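Local coordinates for Mlr6093 protein (Mesorhizobium loti, PDB 2QJ8) that probably hydrolyses ester or non-peptide linear amide bonds as a zinc-dependent member of the succinylglutamate desuccinylase/aspartoacylase family, at residues A150-S155 with C204-G209; G56-G61 with L140-P145. All blocks are in the same frame, centred on the assembly; numbering follows the deposited sequence.

Contact 1 (A150-S155 with C204-G209)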
loop_
_atom_site.group_PDB
_atom_site.type_symbol
_atom_site.label_atom_id
_atom_site.label_comp_id
_atom_site.label_asym_id
_atom_site.label_seq_id
_atom_site.Cartn_x
_atom_site.Cartn_y
_atom_site.Cartn_z
ATOM N N ALA A 150 12.990 1.512 -4.498
ATOM C CA ALA A 150 14.058 2.265 -3.863
ATOM C C ALA A 150 13.752 3.769 -3.894
ATOM O O ALA A 150 13.144 4.223 -4.860
ATOM C CB ALA A 150 15.362 2.012 -4.607
ATOM N N PRO A 151 14.143 4.535 -2.841
ATOM C CA PRO A 151 14.012 6.007 -2.932
ATOM C C PRO A 151 15.019 6.422 -3.992
ATOM O O PRO A 151 16.210 6.153 -3.859
ATOM C CB PRO A 151 14.386 6.508 -1.536
ATOM C CG PRO A 151 14.338 5.286 -0.654
ATOM C CD PRO A 151 14.719 4.135 -1.548
ATOM N N SER A 152 14.515 7.042 -5.052
ATOM C CA SER A 152 15.303 7.224 -6.263
ATOM C C SER A 152 14.778 8.271 -7.219
ATOM O O SER A 152 13.769 8.892 -6.970
ATOM C CB SER A 152 15.263 5.864 -7.023
ATOM O OG SER A 152 13.935 5.449 -7.304
ATOM N N ILE A 153 15.555 8.490 -8.276
ATOM C CA ILE A 153 15.163 9.243 -9.430
ATOM C C ILE A 153 15.358 8.290 -10.598
ATOM O O ILE A 153 16.399 7.643 -10.662
ATOM C CB ILE A 153 16.035 10.497 -9.626
ATOM C CG1 ILE A 153 15.632 11.573 -8.604
ATOM C CG2 ILE A 153 15.873 11.039 -11.012
ATOM C CD1 ILE A 153 16.612 12.658 -8.453
ATOM N N ILE A 154 14.354 8.177 -11.472
ATOM C CA ILE A 154 14.439 7.379 -12.696
ATOM C C ILE A 154 14.633 8.373 -13.831
ATOM O O ILE A 154 13.813 9.275 -14.003
ATOM C CB ILE A 154 13.166 6.540 -13.002
ATOM C CG1 ILE A 154 12.885 5.543 -11.877
ATOM C CG2 ILE A 154 13.297 5.790 -14.374
ATOM C CD1 ILE A 154 11.625 4.737 -12.100
ATOM N N SER A 155 15.741 8.215 -14.548
ATOM C CA SER A 155 16.175 9.037 -15.657
ATOM C C SER A 155 15.932 8.261 -16.941
ATOM O O SER A 155 16.475 7.169 -17.111
ATOM C CB SER A 155 17.696 9.309 -15.570
ATOM O OG SER A 155 18.059 10.090 -14.443
ATOM N N CYS A 204 11.902 13.302 -11.742
ATOM C CA CYS A 204 10.861 12.479 -11.174
ATOM C C CYS A 204 11.428 11.631 -10.029
ATOM O O CYS A 204 12.229 10.734 -10.280
ATOM C CB CYS A 204 10.321 11.614 -12.309
ATOM S SG CYS A 204 8.830 10.772 -11.952
ATOM N N THR A 205 11.022 11.934 -8.796
ATOM C CA THR A 205 11.460 11.186 -7.614
ATOM C C THR A 205 10.401 10.103 -7.417
ATOM O O THR A 205 9.223 10.379 -7.558
ATOM C CB THR A 205 11.578 12.063 -6.393
ATOM O OG1 THR A 205 10.304 12.614 -6.120
ATOM C CG2 THR A 205 12.569 13.206 -6.641
ATOM N N GLU A 206 10.817 8.888 -7.089
ATOM C CA GLU A 206 9.891 7.751 -7.031
ATOM C C GLU A 206 9.495 7.321 -5.643
ATOM O O GLU A 206 10.358 7.036 -4.814
ATOM C CB GLU A 206 10.469 6.552 -7.767
ATOM C CG GLU A 206 10.711 6.765 -9.251
ATOM C CD GLU A 206 9.468 7.062 -10.089
ATOM O OE1 GLU A 206 8.343 6.677 -9.717
ATOM O OE2 GLU A 206 9.631 7.674 -11.169
ATOM N N PHE A 207 8.172 7.253 -5.444
ATOM C CA PHE A 207 7.519 6.852 -4.192
ATOM C C PHE A 207 6.704 5.586 -4.455
ATOM O O PHE A 207 5.840 5.585 -5.342
ATOM C CB PHE A 207 6.580 7.960 -3.673
ATOM C CG PHE A 207 7.291 9.238 -3.241
ATOM C CD1 PHE A 207 7.660 10.201 -4.170
ATOM C CD2 PHE A 207 7.571 9.484 -1.894
ATOM C CE1 PHE A 207 8.298 11.366 -3.765
ATOM C CE2 PHE A 207 8.202 10.667 -1.496
ATOM C CZ PHE A 207 8.585 11.596 -2.450
ATOM N N GLY A 208 7.035 4.508 -3.736
ATOM C CA GLY A 208 6.317 3.221 -3.817
ATOM C C GLY A 208 5.425 3.112 -2.590
ATOM O O GLY A 208 5.534 3.924 -1.676
ATOM N N GLY A 209 4.539 2.120 -2.573
ATOM C CA GLY A 209 3.639 1.901 -1.436
ATOM C C GLY A 209 4.191 1.155 -0.239
ATOM O O GLY A 209 3.463 0.965 0.724
HETATM O O HOH W 1 13.457 11.810 -13.664
#
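Ser152 and Glu206 are joined through the backbone. Glu206 N donates to Ser152 O at 3.0 Å, with an N-H...O angle of 160°. Ser152 O also takes a CA-H...O contact from Thr205 CA, and beyond it Ile153 CA approaches Cys204 O at 3.4 Å. One residue further along, water 1 takes over: it donates to Ile154 O and accepts from Cys204 N at 2.9 Å. The antiparallel pairing is short; the strand axes are 124° apart.

Apolar contacts lie on both faces. On one, Ile153 CG1 touches Thr205 CG2 at 4.0 Å. On the other, Ile154 crosses Glu206 at about a right angle. Its CG1 and CD1 meet the methylene CG of Glu206, CD1 at 3.6 Å. The Glu206 chain then bends at chi2 (-62°), taking OE1 to a hydrogen bond with His141 ND1. Ser152 OG lies beside Glu206 CB, but its bond goes to Ala150 O, at 2.8 Å and from above the carbonyl plane.

Strand 152-155 lies between strands 178-182 and 201-208. Val178 and Leu180 bond the backbone of Ile153. Phe309 of strand 306-312 packs on Ser152 and Ile154, and strand 136-144 borders 201-208 beyond Thr205.

Contact 2 (G56-G61 with L140-P145)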
loop_
_atom_site.group_PDB
_atom_site.type_symbol
_atom_site.label_atom_id
_atom_site.label_comp_id
_atom_site.label_asym_id
_atom_site.label_seq_id
_atom_site.Cartn_x
_atom_site.Cartn_y
_atom_site.Cartn_z
ATOM N N GLY A 56 -3.852 9.252 -7.074
ATOM C CA GLY A 56 -4.502 9.375 -5.769
ATOM C C GLY A 56 -4.208 8.442 -4.604
ATOM O O GLY A 56 -4.641 8.694 -3.461
ATOM N N ASN A 57 -3.457 7.398 -4.866
ATOM C CA ASN A 57 -3.133 6.429 -3.833
ATOM C C ASN A 57 -1.675 6.573 -3.300
ATOM O O ASN A 57 -1.111 5.612 -2.793
ATOM C CB ASN A 57 -3.510 5.008 -4.344
ATOM C CG ASN A 57 -3.032 4.707 -5.816
ATOM O OD1 ASN A 57 -2.190 5.419 -6.400
ATOM N ND2 ASN A 57 -3.563 3.609 -6.385
ATOM N N GLU A 58 -1.125 7.788 -3.387
ATOM C CA GLU A 58 0.239 8.088 -2.976
ATOM C C GLU A 58 0.214 9.402 -2.254
ATOM O O GLU A 58 0.057 10.451 -2.892
ATOM C CB GLU A 58 1.136 8.189 -4.216
ATOM C CG GLU A 58 2.644 8.076 -3.944
ATOM C CD GLU A 58 3.196 9.100 -2.988
ATOM O OE1 GLU A 58 3.089 10.326 -3.253
ATOM O OE2 GLU A 58 3.746 8.670 -1.952
ATOM N N LEU A 59 0.353 9.372 -0.935
ATOM C CA LEU A 59 0.317 10.593 -0.172
ATOM C C LEU A 59 1.648 11.089 0.325
ATOM O O LEU A 59 1.678 12.190 0.827
ATOM C CB LEU A 59 -0.712 10.496 0.942
ATOM C CG LEU A 59 -2.178 10.607 0.509
ATOM C CD1 LEU A 59 -2.570 11.950 -0.098
ATOM C CD2 LEU A 59 -2.586 9.469 -0.407
ATOM N N GLN A 60 2.734 10.344 0.156
ATOM C CA GLN A 60 4.037 10.787 0.703
ATOM C C GLN A 60 4.569 12.027 -0.042
ATOM O O GLN A 60 5.149 12.889 0.588
ATOM C CB GLN A 60 5.077 9.654 0.778
ATOM C CG GLN A 60 4.621 8.352 1.520
ATOM C CD GLN A 60 4.289 8.507 3.024
ATOM O OE1 GLN A 60 4.854 9.333 3.734
ATOM N NE2 GLN A 60 3.372 7.669 3.504
ATOM N N GLY A 61 4.328 12.098 -1.357
ATOM C CA GLY A 61 4.643 13.255 -2.192
ATOM C C GLY A 61 3.912 14.500 -1.700
ATOM O O GLY A 61 4.548 15.499 -1.413
ATOM N N LEU A 140 6.897 14.620 -7.643
ATOM C CA LEU A 140 6.973 13.674 -6.530
ATOM C C LEU A 140 5.978 12.578 -6.947
ATOM O O LEU A 140 4.771 12.669 -6.705
ATOM C CB LEU A 140 6.648 14.373 -5.214
ATOM C CG LEU A 140 7.435 15.686 -4.982
ATOM C CD1 LEU A 140 7.002 16.359 -3.692
ATOM C CD2 LEU A 140 8.976 15.503 -5.003
ATOM N N HIS A 141 6.529 11.552 -7.605
ATOM C CA HIS A 141 5.755 10.576 -8.402
ATOM C C HIS A 141 5.416 9.242 -7.720
ATOM O O HIS A 141 6.201 8.690 -6.933
ATOM C CB HIS A 141 6.521 10.332 -9.698
ATOM C CG HIS A 141 5.833 9.430 -10.669
ATOM N ND1 HIS A 141 6.205 8.115 -10.851
ATOM C CD2 HIS A 141 4.790 9.651 -11.510
ATOM C CE1 HIS A 141 5.416 7.561 -11.758
ATOM N NE2 HIS A 141 4.549 8.471 -12.175
ATOM N N SER A 142 4.210 8.765 -8.003
ATOM C CA SER A 142 3.745 7.530 -7.442
ATOM C C SER A 142 4.206 6.409 -8.323
ATOM O O SER A 142 3.751 6.305 -9.441
ATOM C CB SER A 142 2.229 7.504 -7.390
ATOM O OG SER A 142 1.796 6.260 -6.863
ATOM N N PHE A 143 5.116 5.585 -7.835
ATOM C CA PHE A 143 5.561 4.444 -8.633
ATOM C C PHE A 143 4.391 3.434 -8.747
ATOM O O PHE A 143 4.127 2.905 -9.835
ATOM C CB PHE A 143 6.802 3.817 -8.008
ATOM C CG PHE A 143 7.501 2.865 -8.913
ATOM C CD1 PHE A 143 8.295 3.348 -9.950
ATOM C CD2 PHE A 143 7.349 1.497 -8.759
ATOM C CE1 PHE A 143 8.942 2.496 -10.793
ATOM C CE2 PHE A 143 7.993 0.630 -9.616
ATOM C CZ PHE A 143 8.801 1.141 -10.628
ATOM N N GLY A 144 3.676 3.229 -7.638
ATOM C CA GLY A 144 2.503 2.337 -7.565
ATOM C C GLY A 144 2.391 1.912 -6.111
ATOM O O GLY A 144 3.412 1.506 -5.553
ATOM N N PRO A 145 1.184 2.011 -5.463
ATOM C CA PRO A 145 1.088 1.565 -4.032
ATOM C C PRO A 145 1.157 0.050 -3.829
ATOM O O PRO A 145 1.240 -0.424 -2.708
ATOM C CB PRO A 145 -0.288 2.040 -3.558
ATOM C CG PRO A 145 -0.954 2.555 -4.683
ATOM C CD PRO A 145 -0.128 2.459 -5.955
HETATM O O HOH W 2 2.572 12.027 -5.319
#
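Glu58 and Ser142 come together through two extended first torsions. Glu58 CG stands opposite the backbone N (chi1 -162°), and the chain then folds at chi2 (-58°). Ser142 OG is likewise anti to its own N (chi1 179°), which lays the hydroxymethyl group along the Glu58 methylenes. Ser142 OG is 3.3 Å from Glu58 CB, and Ser142 CB is 3.5 Å from Glu58 CG.

In the conformer described, one of two, the Glu58 fold carries the carboxylate back to the start of helix 60-75. Gly61 N donates to Glu58 OE1 at 2.9 Å, on the syn lone pair. Gln60 N reaches Glu58 OE2, also at 2.9 Å, but from above the carboxylate plane. These capping bonds use N-H groups of the first turn.

The turn belongs to a His-x-x-Glu sequence, His55 to Glu58. In zinc hydrolases of this family such a pair, with a histidine from a central strand, usually holds the metal. His141 is a likely counterpart of that histidine. In this conformer, however, the Glu58 carboxylate is turned to the helix start, too far from the His141 ring to share a metal with it.

Water 2 links the two segments, donating to Glu58 OE1 at 2.7 Å and to Leu140 O at 2.7 Å. Gly61 packs on Leu140: Gly61 CA is 3.8 Å from Leu140 CB, and Gly61 O is 3.5 Å from Leu140 CD1. At the other end the Pro145 ring lies at about a right angle to the Asn57 side chain, though the detail of this approach is doubtful.

Phe207 of strand 201-208 touches Glu58, and Arg97 bonds Ser142 O and packs on Asn57 and Pro145. Leu59 meets Met315 of the second subunit, and Gln60 meets Ala314 of that subunit.

Overall arrangement
Contacts 1 and 2 follow one another along the chain, and their centres are about 10 Å apart. They join because strands 201-208 and 136-144 run side by side in parallel. A probable backbone hydrogen bond links Phe143 N to Phe207 O at 2.6 Å. A second probable bond joins Glu206 OE1 of contact 1 to His141 ND1 of contact 2 at 2.8 Å. Phe143 CD1 packs on Glu206 OE1 at 3.3 Å. His55, Glu58 and His141 probably match the family's zinc ligands, and Glu206 probably the catalytic glutamate; the Glu58 carboxylate here turns to the helix start instead. Segment 150-155 adds the next strand beyond 201-208.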